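PDB 6KXD: ketosynthase from Streptomyces sp. MSC090213JE08, which probably catalyses chain elongation in a highly reducing type II polyketide synthase, condensing an acyl-carrier-protein-bound acyl chain with malonyl-ACP to give a 3-oxoacyl-ACP and carbon dioxide. Local coordinates for residues R40-T43 and R44-T47; D113-S116 and H117-A120; A206-R210 and F211-T215; H301-T305 and K306-K310; A329-M333 and L334-M338. One frame throughout, in Å; residues are numbered along the deposited sequence.

Contact 1: R40-T43 and R44-T47; sequences RPIT and RFDT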
loop_
_atom_site.group_PDB
_atom_site.type_symbol
_atom_site.label_atom_id
_atom_site.label_comp_id
_atom_site.label_asym_id
_atom_site.label_seq_id
_atom_site.Cartn_x
_atom_site.Cartn_y
_atom_site.Cartn_z
ATOM N N ARG A 40 15.621 23.031 0.844
ATOM C CA ARG A 40 16.181 23.780 -0.271
ATOM C C ARG A 40 15.005 24.285 -1.062
ATOM O O ARG A 40 13.893 23.821 -0.823
ATOM C CB ARG A 40 17.102 22.904 -1.126
ATOM C CG ARG A 40 16.502 21.569 -1.543
ATOM C CD ARG A 40 17.476 20.683 -2.308
ATOM N NE ARG A 40 18.742 20.558 -1.613
ATOM C CZ ARG A 40 19.002 19.705 -0.635
ATOM N NH1 ARG A 40 18.106 18.817 -0.255
ATOM N NH2 ARG A 40 20.185 19.732 -0.063
ATOM N N PRO A 41 15.180 25.256 -1.989
ATOM C CA PRO A 41 14.064 25.676 -2.819
ATOM C C PRO A 41 13.504 24.487 -3.606
ATOM O O PRO A 41 14.245 23.571 -4.026
ATOM C CB PRO A 41 14.642 26.730 -3.769
ATOM C CG PRO A 41 15.911 27.195 -3.064
ATOM C CD PRO A 41 16.419 26.007 -2.271
ATOM N N ILE A 42 12.199 24.547 -3.818
ATOM C CA ILE A 42 11.494 23.615 -4.687
ATOM C C ILE A 42 11.862 23.913 -6.142
ATOM O O ILE A 42 11.768 25.061 -6.575
ATOM C CB ILE A 42 9.976 23.750 -4.500
ATOM C CG1 ILE A 42 9.509 23.327 -3.106
ATOM C CG2 ILE A 42 9.243 22.987 -5.588
ATOM C CD1 ILE A 42 8.050 23.704 -2.832
ATOM N N THR A 43 12.230 22.864 -6.891
ATOM C CA THR A 43 12.478 22.932 -8.348
ATOM C C THR A 43 11.434 22.112 -9.121
ATOM O O THR A 43 11.239 22.309 -10.328
ATOM C CB THR A 43 13.898 22.439 -8.648
ATOM O OG1 THR A 43 13.990 21.081 -8.221
ATOM C CG2 THR A 43 14.984 23.228 -7.943
ATOM N N ARG A 44 10.748 21.176 -8.451
ATOM C CA ARG A 44 10.028 20.126 -9.184
ATOM C C ARG A 44 8.783 20.697 -9.865
ATOM O O ARG A 44 8.359 20.211 -10.920
ATOM C CB ARG A 44 9.648 18.956 -8.275
ATOM C CG ARG A 44 9.252 17.715 -9.068
ATOM C CD ARG A 44 10.415 17.033 -9.785
ATOM N NE ARG A 44 11.651 17.060 -8.998
ATOM C CZ ARG A 44 11.816 16.440 -7.840
ATOM N NH1 ARG A 44 10.866 15.642 -7.386
ATOM N NH2 ARG A 44 12.915 16.630 -7.138
ATOM N N PHE A 45 8.211 21.751 -9.278
ATOM C CA PHE A 45 7.036 22.355 -9.821
ATOM C C PHE A 45 7.030 23.835 -9.436
ATOM O O PHE A 45 7.793 24.261 -8.577
ATOM C CB PHE A 45 5.777 21.642 -9.310
ATOM C CG PHE A 45 5.590 21.757 -7.826
ATOM C CD1 PHE A 45 4.869 22.815 -7.298
ATOM C CD2 PHE A 45 6.165 20.837 -6.958
ATOM C CE1 PHE A 45 4.720 22.949 -5.925
ATOM C CE2 PHE A 45 6.021 20.981 -5.590
ATOM C CZ PHE A 45 5.313 22.043 -5.076
ATOM N N ASP A 46 6.111 24.554 -10.074
ATOM C CA ASP A 46 5.908 25.993 -9.984
ATOM C C ASP A 46 5.310 26.301 -8.601
ATOM O O ASP A 46 4.221 25.829 -8.286
ATOM C CB ASP A 46 5.016 26.377 -11.174
ATOM C CG ASP A 46 4.695 27.852 -11.356
ATOM O OD1 ASP A 46 5.257 28.677 -10.620
ATOM O OD2 ASP A 46 3.871 28.154 -12.257
ATOM N N THR A 47 6.036 27.061 -7.771
ATOM C CA THR A 47 5.599 27.413 -6.411
ATOM C C THR A 47 4.884 28.778 -6.368
ATOM O O THR A 47 4.403 29.179 -5.304
ATOM C CB THR A 47 6.765 27.375 -5.418
ATOM O OG1 THR A 47 7.751 28.357 -5.739
ATOM C CG2 THR A 47 7.440 26.025 -5.360
#
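Ile42 meets both Phe45 and Thr47 where the chain turns after the short strand 40-41, its branched side chain filling the inner side of the bend. At the root, CB of Ile42 lies 3.5 Å from Thr47 CG2. One carbon further out the side chain forks. With CG1 anti to the carbonyl carbon (chi1 -66°), the other branch, CG2, stands beside that carbon and faces the aromatic ring: Ile42 CG2 sits over one face of Phe45, 4.0 Å from the ring centroid and 20° off the normal, a CH-pi contact displaced toward the rim at CE2. The same methyl rests 3.6 Å from Phe45 O. CG1 passes more loosely by the threonine, and the tip closes in again, Ile42 CD1 lying only 3.5 Å from Thr47 CG2, tighter than usual carbon packing, and 3.9 Å from Phe45 CZ. Cutting Ile42 back to an alanine here is likely to leave this face of the phenylalanine without its methyl cover and open a gap beside the threonine methyl. Phe205 of helix 202-210 adds to the apolar surroundings of Ile42. The polar ends of Thr43 and Arg44 find partners beyond the turn: Thr43 OG1 and the backbone N of Arg44 bond to the carboxylate of Glu57, and the guanidinium of Arg44 forms a salt bridge with Glu233. No hydrogen bond links 40-43 to 44-47, so the bend is shaped from within by methyl-to-ring and methyl-to-methyl packing and held from outside by charged partners.

Contact 2: D113-S116 and H117-A120; sequences DGES and HDIA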
loop_
_atom_site.group_PDB
_atom_site.type_symbol
_atom_site.label_atom_id
_atom_site.label_comp_id
_atom_site.label_asym_id
_atom_site.label_seq_id
_atom_site.Cartn_x
_atom_site.Cartn_y
_atom_site.Cartn_z
ATOM N N ASP A 113 2.074 9.306 -2.109
ATOM C CA ASP A 113 1.628 10.080 -3.253
ATOM C C ASP A 113 2.035 9.430 -4.567
ATOM O O ASP A 113 1.397 9.669 -5.579
ATOM C CB ASP A 113 2.171 11.507 -3.203
ATOM C CG ASP A 113 1.579 12.278 -2.039
ATOM O OD1 ASP A 113 0.330 12.245 -1.915
ATOM O OD2 ASP A 113 2.371 12.820 -1.249
ATOM N N GLY A 114 2.976 8.492 -4.522
ATOM C CA GLY A 114 3.359 7.849 -5.776
ATOM C C GLY A 114 3.760 8.903 -6.793
ATOM O O GLY A 114 4.455 9.873 -6.426
ATOM N N GLU A 115 3.285 8.739 -8.034
ATOM C CA GLU A 115 3.636 9.672 -9.127
ATOM C C GLU A 115 2.576 10.762 -9.228
ATOM O O GLU A 115 2.059 11.056 -10.300
ATOM C CB GLU A 115 3.775 8.904 -10.433
ATOM C CG GLU A 115 4.791 7.792 -10.341
ATOM C CD GLU A 115 6.227 8.079 -9.938
ATOM O OE1 GLU A 115 7.042 7.111 -10.063
ATOM O OE2 GLU A 115 6.551 9.230 -9.474
ATOM N N SER A 116 2.209 11.345 -8.080
ATOM C CA SER A 116 1.194 12.364 -8.123
ATOM C C SER A 116 1.671 13.593 -8.931
ATOM O O SER A 116 0.860 14.311 -9.468
ATOM C CB SER A 116 0.729 12.708 -6.729
ATOM O OG SER A 116 -0.219 11.712 -6.287
ATOM N N HIS A 117 2.978 13.805 -9.010
ATOM C CA HIS A 117 3.524 14.843 -9.875
ATOM C C HIS A 117 3.146 14.586 -11.331
ATOM O O HIS A 117 2.744 15.503 -12.018
ATOM C CB HIS A 117 5.038 14.980 -9.699
ATOM C CG HIS A 117 5.612 15.991 -10.637
ATOM N ND1 HIS A 117 5.280 17.341 -10.562
ATOM C CD2 HIS A 117 6.470 15.856 -11.669
ATOM C CE1 HIS A 117 5.932 17.997 -11.507
ATOM N NE2 HIS A 117 6.638 17.093 -12.224
ATOM N N ASP A 118 3.318 13.338 -11.808
ATOM C CA ASP A 118 2.890 12.941 -13.142
ATOM C C ASP A 118 1.399 13.188 -13.321
ATOM O O ASP A 118 0.963 13.567 -14.389
ATOM C CB ASP A 118 3.290 11.489 -13.451
ATOM C CG ASP A 118 4.786 11.316 -13.598
ATOM O OD1 ASP A 118 5.436 12.298 -13.971
ATOM O OD2 ASP A 118 5.281 10.196 -13.359
ATOM N N ILE A 119 0.576 12.913 -12.289
ATOM C CA ILE A 119 -0.858 13.149 -12.400
ATOM C C ILE A 119 -1.072 14.654 -12.661
ATOM O O ILE A 119 -1.900 15.008 -13.518
ATOM C CB ILE A 119 -1.637 12.681 -11.150
ATOM C CG1 ILE A 119 -1.543 11.154 -11.013
ATOM C CG2 ILE A 119 -3.076 13.123 -11.195
ATOM C CD1 ILE A 119 -2.250 10.605 -9.795
ATOM N N ALA A 120 -0.324 15.474 -11.942
ATOM C CA ALA A 120 -0.478 16.957 -12.062
ATOM C C ALA A 120 -0.097 17.376 -13.490
ATOM O O ALA A 120 -0.854 18.044 -14.178
ATOM C CB ALA A 120 0.368 17.636 -11.034
HETATM O O HOH W 1 5.081 12.516 -6.891
HETATM O O HOH W 2 5.677 11.630 -10.290
#
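Glu115 and Asp118 meet at the start of helix 116-129, where Glu115 takes the N-cap position and is also the centre of an inverse gamma turn. The two acidic side chains lie side by side and point the same way, their carboxylate planes 39° apart. Asp118 OD2 rests 3.5 Å from Glu115 CB, while Glu115 OE2 and Asp118 OD2 come within 4.2 Å of each other. The backbone sets the first helical turn, with Ile119 N bonded to Glu115 O and Ala120 N to Ser116 O. Water stands in for side-chain capping. One molecule gives a hydrogen to Glu115 OE2 at 2.7 Å and receives one from Asp118 N; another bridges Gly114 O and His117 N, so two amides of the first turn are met by solvent.

The like charges are placed by a second shell that probably offsets their repulsion. Both oxygens of Glu115 accept backbone N-H groups at the start of helix 77-93, OE1 from Gly79 and OE2 from Ala78, whereas Asp118 forms a salt bridge with Arg142. The glutamate thus ties the beginnings of two helices together. Farther along the same turn, Ile119 packs on Leu125 of the neighbouring subunit, and Ala120 on Tyr136 of that subunit, which brings the helix to the dimer interface. The preceding loop is closed by the serine: with its hydroxyl beside its own backbone N (chi1 -80°), Ser116 OG donates a 2.7 Å hydrogen bond to Asp113 O, tilted 16° from the carbonyl plane.

Contact 3: A206-R210 and F211-T215; sequences ALFKR and FGALT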
loop_
_atom_site.group_PDB
_atom_site.type_symbol
_atom_site.label_atom_id
_atom_site.label_comp_id
_atom_site.label_asym_id
_atom_site.label_seq_id
_atom_site.Cartn_x
_atom_site.Cartn_y
_atom_site.Cartn_z
ATOM N N ALA A 206 0.441 21.580 -1.631
ATOM C CA ALA A 206 -0.844 22.264 -1.541
ATOM C C ALA A 206 -1.718 21.675 -0.435
ATOM O O ALA A 206 -2.383 22.418 0.299
ATOM C CB ALA A 206 -1.550 22.212 -2.851
ATOM N N LEU A 207 -1.687 20.350 -0.279
ATOM C CA LEU A 207 -2.422 19.711 0.815
ATOM C C LEU A 207 -1.953 20.257 2.157
ATOM O O LEU A 207 -2.755 20.829 2.897
ATOM C CB LEU A 207 -2.247 18.192 0.685
ATOM C CG LEU A 207 -2.502 17.310 1.904
ATOM C CD1 LEU A 207 -3.467 17.905 2.887
ATOM C CD2 LEU A 207 -2.987 15.940 1.417
ATOM N N PHE A 208 -0.652 20.171 2.443
ATOM C CA PHE A 208 -0.139 20.561 3.748
ATOM C C PHE A 208 -0.240 22.076 3.931
ATOM O O PHE A 208 -0.594 22.551 5.002
ATOM C CB PHE A 208 1.243 19.976 3.974
ATOM C CG PHE A 208 1.121 18.511 4.296
ATOM C CD1 PHE A 208 0.774 18.104 5.577
ATOM C CD2 PHE A 208 1.241 17.552 3.302
ATOM C CE1 PHE A 208 0.631 16.760 5.873
ATOM C CE2 PHE A 208 1.099 16.204 3.600
ATOM C CZ PHE A 208 0.783 15.814 4.882
ATOM N N LYS A 209 -0.020 22.813 2.851
ATOM C CA LYS A 209 -0.216 24.269 2.895
ATOM C C LYS A 209 -1.633 24.550 3.393
ATOM O O LYS A 209 -1.834 25.270 4.361
ATOM C CB LYS A 209 -0.031 24.892 1.513
ATOM C CG LYS A 209 -0.241 26.397 1.448
ATOM C CD LYS A 209 0.742 27.186 2.267
ATOM C CE LYS A 209 0.300 28.635 2.364
ATOM N NZ LYS A 209 1.401 29.511 2.831
ATOM N N ARG A 210 -2.609 23.971 2.707
ATOM C CA ARG A 210 -4.001 24.273 2.982
ATOM C C ARG A 210 -4.406 23.835 4.396
ATOM O O ARG A 210 -5.313 24.422 4.975
ATOM C CB ARG A 210 -4.953 23.630 1.982
ATOM C CG ARG A 210 -6.405 24.029 2.206
ATOM C CD ARG A 210 -6.600 25.532 2.367
ATOM N NE ARG A 210 -7.997 25.826 2.517
ATOM C CZ ARG A 210 -8.626 25.833 3.682
ATOM N NH1 ARG A 210 -7.963 25.608 4.803
ATOM N NH2 ARG A 210 -9.925 26.067 3.724
ATOM N N PHE A 211 -3.751 22.803 4.919
ATOM C CA PHE A 211 -3.916 22.367 6.298
ATOM C C PHE A 211 -3.268 23.339 7.299
ATOM O O PHE A 211 -3.478 23.188 8.494
ATOM C CB PHE A 211 -3.346 20.953 6.452
ATOM C CG PHE A 211 -4.392 19.870 6.438
ATOM C CD1 PHE A 211 -5.581 20.041 5.743
ATOM C CD2 PHE A 211 -4.206 18.705 7.163
ATOM C CE1 PHE A 211 -6.555 19.056 5.759
ATOM C CE2 PHE A 211 -5.184 17.725 7.183
ATOM C CZ PHE A 211 -6.351 17.897 6.472
ATOM N N GLY A 212 -2.481 24.318 6.831
ATOM C CA GLY A 212 -1.697 25.182 7.723
ATOM C C GLY A 212 -0.623 24.396 8.461
ATOM O O GLY A 212 -0.167 24.793 9.515
ATOM N N ALA A 213 -0.205 23.260 7.878
ATOM C CA ALA A 213 0.738 22.379 8.487
ATOM C C ALA A 213 2.142 22.543 7.873
ATOM O O ALA A 213 3.038 21.793 8.245
ATOM C CB ALA A 213 0.257 20.960 8.342
ATOM N N LEU A 214 2.324 23.504 6.962
ATOM C CA LEU A 214 3.653 23.802 6.425
ATOM C C LEU A 214 4.354 24.826 7.329
ATOM O O LEU A 214 3.786 25.861 7.610
ATOM C CB LEU A 214 3.498 24.365 5.013
ATOM C CG LEU A 214 3.423 23.357 3.872
ATOM C CD1 LEU A 214 3.750 24.051 2.571
ATOM C CD2 LEU A 214 4.359 22.165 4.097
ATOM N N THR A 215 5.576 24.533 7.775
ATOM C CA THR A 215 6.407 25.522 8.452
ATOM C C THR A 215 6.704 26.677 7.492
ATOM O O THR A 215 6.866 26.466 6.285
ATOM C CB THR A 215 7.705 24.915 8.989
ATOM O OG1 THR A 215 8.313 25.930 9.787
ATOM C CG2 THR A 215 8.655 24.464 7.896
#
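Phe208 and Ala213 form the close core of a Schellman motif that ends helix 202-210. Ala213 N bonds back to Phe208 O at 3.0 Å, and Gly212 N reaches Lys209 O at 2.7 Å, coming from well above the carbonyl plane. The positive phi of Gly212 (65°) is what lets the chain reverse here. On the inner side the methyl of Ala213 touches the edge of the Phe208 ring at CD1, 4.0 Å away. Leu214 then folds back against the helix. Its CG, anti to the carbonyl carbon (chi1 -87°), lies 3.6 Å from Lys209 N, and its CD2 packs 3.8 Å from Phe208 CB, so the branched end straddles two residues of the last turn.

The other side is looser. Gly212 and Arg210 are exposed; the arginine meets Phe211 N only through CB and CG, and packs on Ala146 of the neighbouring subunit. Leu207 CD1 makes a CH-pi contact over the centre of the Phe211 ring, 4.2 Å from the centroid; Ile149 of that subunit packs on both. Lys209 leaves the turn to bond Phe50 O and Gln52 OE1, and makes a cation-pi contact with Phe142 of the same partner. Helix 202-210 therefore ends against the dimer partner, while Ala213 and Thr215 continue into backbone bonding with Ile229 in the loop that leads to strand 234-242.

Contact 4: H301-T305 and K306-K310; sequences HGTGT and KANDK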
loop_
_atom_site.group_PDB
_atom_site.type_symbol
_atom_site.label_atom_id
_atom_site.label_comp_id
_atom_site.label_asym_id
_atom_site.label_seq_id
_atom_site.Cartn_x
_atom_site.Cartn_y
_atom_site.Cartn_z
ATOM N N HIS A 301 7.759 9.500 14.893
ATOM C CA HIS A 301 7.063 9.966 13.709
ATOM C C HIS A 301 7.325 11.462 13.564
ATOM O O HIS A 301 7.628 11.977 12.472
ATOM C CB HIS A 301 5.568 9.664 13.789
ATOM C CG HIS A 301 4.810 10.173 12.606
ATOM N ND1 HIS A 301 5.111 9.800 11.306
ATOM C CD2 HIS A 301 3.745 10.987 12.529
ATOM C CE1 HIS A 301 4.275 10.428 10.502
ATOM N NE2 HIS A 301 3.429 11.131 11.227
ATOM N N GLY A 302 7.222 12.162 14.696
ATOM C CA GLY A 302 7.779 13.541 14.875
ATOM C C GLY A 302 7.838 14.371 13.616
ATOM O O GLY A 302 8.924 14.641 13.099
ATOM N N THR A 303 6.668 14.798 13.147
ATOM C CA THR A 303 6.521 15.565 11.943
ATOM C C THR A 303 6.783 17.072 12.167
ATOM O O THR A 303 7.067 17.792 11.216
ATOM C CB THR A 303 5.107 15.401 11.404
ATOM O OG1 THR A 303 4.247 15.832 12.459
ATOM C CG2 THR A 303 4.827 13.970 10.986
ATOM N N GLY A 304 6.580 17.557 13.395
ATOM C CA GLY A 304 6.766 18.982 13.688
ATOM C C GLY A 304 5.486 19.782 13.693
ATOM O O GLY A 304 5.531 21.001 13.833
ATOM N N THR A 305 4.326 19.116 13.549
ATOM C CA THR A 305 3.043 19.796 13.646
ATOM C C THR A 305 2.684 19.880 15.132
ATOM O O THR A 305 3.167 19.049 15.908
ATOM C CB THR A 305 1.931 19.093 12.859
ATOM O OG1 THR A 305 1.689 17.841 13.490
ATOM C CG2 THR A 305 2.278 18.879 11.404
ATOM N N LYS A 306 1.817 20.837 15.478
ATOM C CA LYS A 306 1.252 20.979 16.835
ATOM C C LYS A 306 0.687 19.631 17.298
ATOM O O LYS A 306 1.197 19.048 18.266
ATOM C CB LYS A 306 0.182 22.076 16.864
ATOM C CG LYS A 306 0.677 23.496 16.611
ATOM C CD LYS A 306 1.190 24.213 17.862
ATOM C CE LYS A 306 1.907 25.512 17.547
ATOM N NZ LYS A 306 3.264 25.555 18.153
ATOM N N ALA A 307 -0.346 19.134 16.594
ATOM C CA ALA A 307 -1.085 17.929 17.005
ATOM C C ALA A 307 -0.146 16.726 17.119
ATOM O O ALA A 307 -0.146 16.041 18.159
ATOM C CB ALA A 307 -2.232 17.649 16.055
ATOM N N ASN A 308 0.679 16.471 16.089
ATOM C CA ASN A 308 1.338 15.206 16.039
ATOM C C ASN A 308 2.228 15.059 17.263
ATOM O O ASN A 308 2.211 14.034 17.915
ATOM C CB ASN A 308 2.246 14.944 14.832
ATOM C CG ASN A 308 3.012 13.649 15.024
ATOM O OD1 ASN A 308 2.418 12.569 14.953
ATOM N ND2 ASN A 308 4.298 13.724 15.359
ATOM N N ASP A 309 3.043 16.092 17.528
ATOM C CA ASP A 309 4.155 15.942 18.419
ATOM C C ASP A 309 3.588 15.801 19.843
ATOM O O ASP A 309 4.051 14.974 20.600
ATOM C CB ASP A 309 5.187 17.060 18.173
ATOM C CG ASP A 309 5.850 17.055 16.792
ATOM O OD1 ASP A 309 5.684 16.083 16.031
ATOM O OD2 ASP A 309 6.547 18.020 16.482
ATOM N N LYS A 310 2.519 16.525 20.163
ATOM C CA LYS A 310 1.981 16.450 21.537
ATOM C C LYS A 310 1.286 15.096 21.715
ATOM O O LYS A 310 1.476 14.408 22.720
ATOM C CB LYS A 310 1.120 17.662 21.895
ATOM C CG LYS A 310 -0.115 17.894 21.043
ATOM C CD LYS A 310 -1.179 18.780 21.697
ATOM C CE LYS A 310 -2.542 18.615 21.041
ATOM N NZ LYS A 310 -3.448 19.751 21.342
#
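Asp309 OD1 is gripped by two donors, Gly304 N from the loop and Asn308 ND2 from its own helix. The amide of Asn308 approaches in its own plane, 2.8 Å from Asp309 OD1, and uses the anti lone pair of that oxygen; Gly304 N comes from the syn side at 3.2 Å, a little out of the carboxylate plane. Together they fix the rotation of the carboxylate. Asp309 OD2 accepts from Phe222 N and lies 3.0 Å from Gly304 CA. At the positive phi of Gly304 (98°) a CB would press on the carbonyl oxygen of Thr303, which calls for glycine here.

Thr305 is the N-cap of helix 306-320. Its hydroxyl occupies the position between backbone N and carbonyl carbon (chi1 67°), from which Thr305 OG1 accepts a hydrogen bond from Asn308 N at 3.1 Å, the capping bond. Thr303 OG1 meets Asn308 from the other threonine of the loop, lying 3.2 Å from Asn308 CB. The amide beyond is held by a further bond from ND2 to Glu312, and its oxygen faces the imidazole: Asn308 OD1 lies in the ring plane of His301, 3.2 Å from CD2 at the edge, with amide and ring planes 80° apart.

These residues carry the HGTGT sequence of ketosynthases, in which the histidine is probably one of the two of the catalytic Cys-His-His triad; here His301 also packs on Cys170. The loop leaves strand 297-299, passes the presumed active site, and is tied by Thr305 and Asp309 into the first turn of helix 306-320.

Contact 5: A329-M333 and L334-M338; sequences AVKSM and LGHSM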
loop_
_atom_site.group_PDB
_atom_site.type_symbol
_atom_site.label_atom_id
_atom_site.label_comp_id
_atom_site.label_asym_id
_atom_site.label_seq_id
_atom_site.Cartn_x
_atom_site.Cartn_y
_atom_site.Cartn_z
ATOM N N ALA A 329 13.497 12.996 16.192
ATOM C CA ALA A 329 12.701 13.214 14.996
ATOM C C ALA A 329 13.618 13.492 13.792
ATOM O O ALA A 329 13.972 14.615 13.505
ATOM C CB ALA A 329 11.709 14.318 15.227
ATOM N N VAL A 330 13.887 12.432 13.020
ATOM C CA VAL A 330 14.662 12.448 11.767
ATOM C C VAL A 330 14.077 13.420 10.748
ATOM O O VAL A 330 14.814 13.989 9.937
ATOM C CB VAL A 330 14.749 11.006 11.216
ATOM C CG1 VAL A 330 15.328 10.938 9.809
ATOM C CG2 VAL A 330 15.544 10.124 12.157
ATOM N N LYS A 331 12.754 13.654 10.784
ATOM C CA LYS A 331 12.117 14.575 9.870
ATOM C C LYS A 331 12.570 16.024 10.120
ATOM O O LYS A 331 12.323 16.898 9.294
ATOM C CB LYS A 331 10.590 14.512 9.996
ATOM C CG LYS A 331 9.971 13.191 9.538
ATOM C CD LYS A 331 8.476 13.195 9.616
ATOM C CE LYS A 331 7.872 11.887 9.144
ATOM N NZ LYS A 331 8.244 10.786 10.051
ATOM N N SER A 332 13.204 16.262 11.265
ATOM C CA SER A 332 13.780 17.576 11.495
ATOM C C SER A 332 14.803 17.830 10.383
ATOM O O SER A 332 14.822 18.914 9.846
ATOM C CB SER A 332 14.377 17.690 12.853
ATOM O OG SER A 332 15.455 16.793 13.017
ATOM N N MET A 333 15.530 16.765 9.987
ATOM C CA MET A 333 16.520 16.844 8.937
ATOM C C MET A 333 15.898 16.568 7.559
ATOM O O MET A 333 16.077 17.335 6.632
ATOM C CB MET A 333 17.645 15.848 9.190
ATOM C CG MET A 333 18.479 16.168 10.399
ATOM S SD MET A 333 19.587 14.807 10.846
ATOM C CE MET A 333 18.463 13.732 11.746
ATOM N N LEU A 334 15.183 15.439 7.406
ATOM C CA LEU A 334 14.652 15.030 6.073
ATOM C C LEU A 334 13.466 15.858 5.622
ATOM O O LEU A 334 13.109 15.826 4.472
ATOM C CB LEU A 334 14.250 13.566 6.166
ATOM C CG LEU A 334 15.423 12.632 6.385
ATOM C CD1 LEU A 334 14.969 11.188 6.434
ATOM C CD2 LEU A 334 16.450 12.819 5.284
ATOM N N GLY A 335 12.809 16.556 6.550
ATOM C CA GLY A 335 11.484 16.971 6.272
ATOM C C GLY A 335 10.602 15.725 6.234
ATOM O O GLY A 335 11.028 14.628 6.644
ATOM N N HIS A 336 9.389 15.888 5.752
ATOM C CA HIS A 336 8.452 14.780 5.761
ATOM C C HIS A 336 8.492 14.129 4.380
ATOM O O HIS A 336 7.861 14.655 3.455
ATOM C CB HIS A 336 7.058 15.270 6.141
ATOM C CG HIS A 336 6.110 14.147 6.388
ATOM N ND1 HIS A 336 6.393 12.844 5.983
ATOM C CD2 HIS A 336 4.909 14.113 6.997
ATOM C CE1 HIS A 336 5.382 12.056 6.324
ATOM N NE2 HIS A 336 4.452 12.816 6.943
ATOM N N SER A 337 9.212 13.021 4.262
ATOM C CA SER A 337 9.448 12.378 2.958
ATOM C C SER A 337 8.339 11.364 2.636
ATOM O O SER A 337 8.535 10.439 1.851
ATOM C CB SER A 337 10.810 11.769 2.894
ATOM O OG SER A 337 11.010 10.790 3.889
ATOM N N MET A 338 7.172 11.560 3.257
ATOM C CA MET A 338 5.936 10.884 2.902
ATOM C C MET A 338 6.171 9.362 2.968
ATOM O O MET A 338 6.600 8.809 4.016
ATOM C CB MET A 338 5.474 11.395 1.534
ATOM C CG MET A 338 5.256 12.903 1.480
ATOM S SD MET A 338 4.238 13.502 2.899
ATOM C CE MET A 338 4.436 15.269 2.638
#
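The short helix 331-334 and the Gly-His step that follows it belong to the presumed active-site wall of the ketosynthase, His336 probably being the second histidine of the family's Cys-His-His triad. Lys331 and His336 lie side by side, pointing the same way. The lysine first runs along the turn, its CB and CG each 3.4 Å from Gly335 O, and then passes over the imidazole: Lys331 CE makes a CH-pi contact with one face, 3.8 Å from the centroid of the His336 ring and 18° off the normal. Extended as far as CE, the chain turns only at its last torsion (chi4 66°), which carries NZ off the ring toward His301 O. Met338 SD covers the opposite face, 3.8 Å above the centre of the His336 ring, so sulfur and methylene sandwich the imidazole.

The turn is closed by Leu334 N bonding Val330 O at 2.9 Å, nearly straight at 170°, and more weakly by Gly335 N to Lys331 O. Beside it, Val330 CG1 presses on Leu334 CD1 at 3.4 Å, unusually tight. With an alanine in place of Lys331, one face of the histidine would probably lose its cover and the carbonyl of His301 its amine donor. The methylene chain of the lysine thus covers one face of the His336 ring, while its nitrogen serves a carbonyl in the neighbouring loop.

Contacts 4 and 5 form the presumed active-site side of the set: their centres are 11 Å apart, and Lys331 NZ lies 2.8 Å from His301 O, a probable hydrogen bond. His301 and His336 both pack on Cys170, as expected for a ketosynthase triad. Met338 extends contact 5 to its neighbours, its CE 3.6 Å from Phe208 CE2 of contact 3 and its CG 4.0 Å from Asp113 OD2 of contact 2. Contact 3 also touches contact 4, Ala213 CB to Thr305 CG2 at 4.2 Å. Contact 1 touches only contact 2 of the set, Arg44 O meeting His117 CE1 at 3.3 Å; its centre is about 24 Å from that of contact 4.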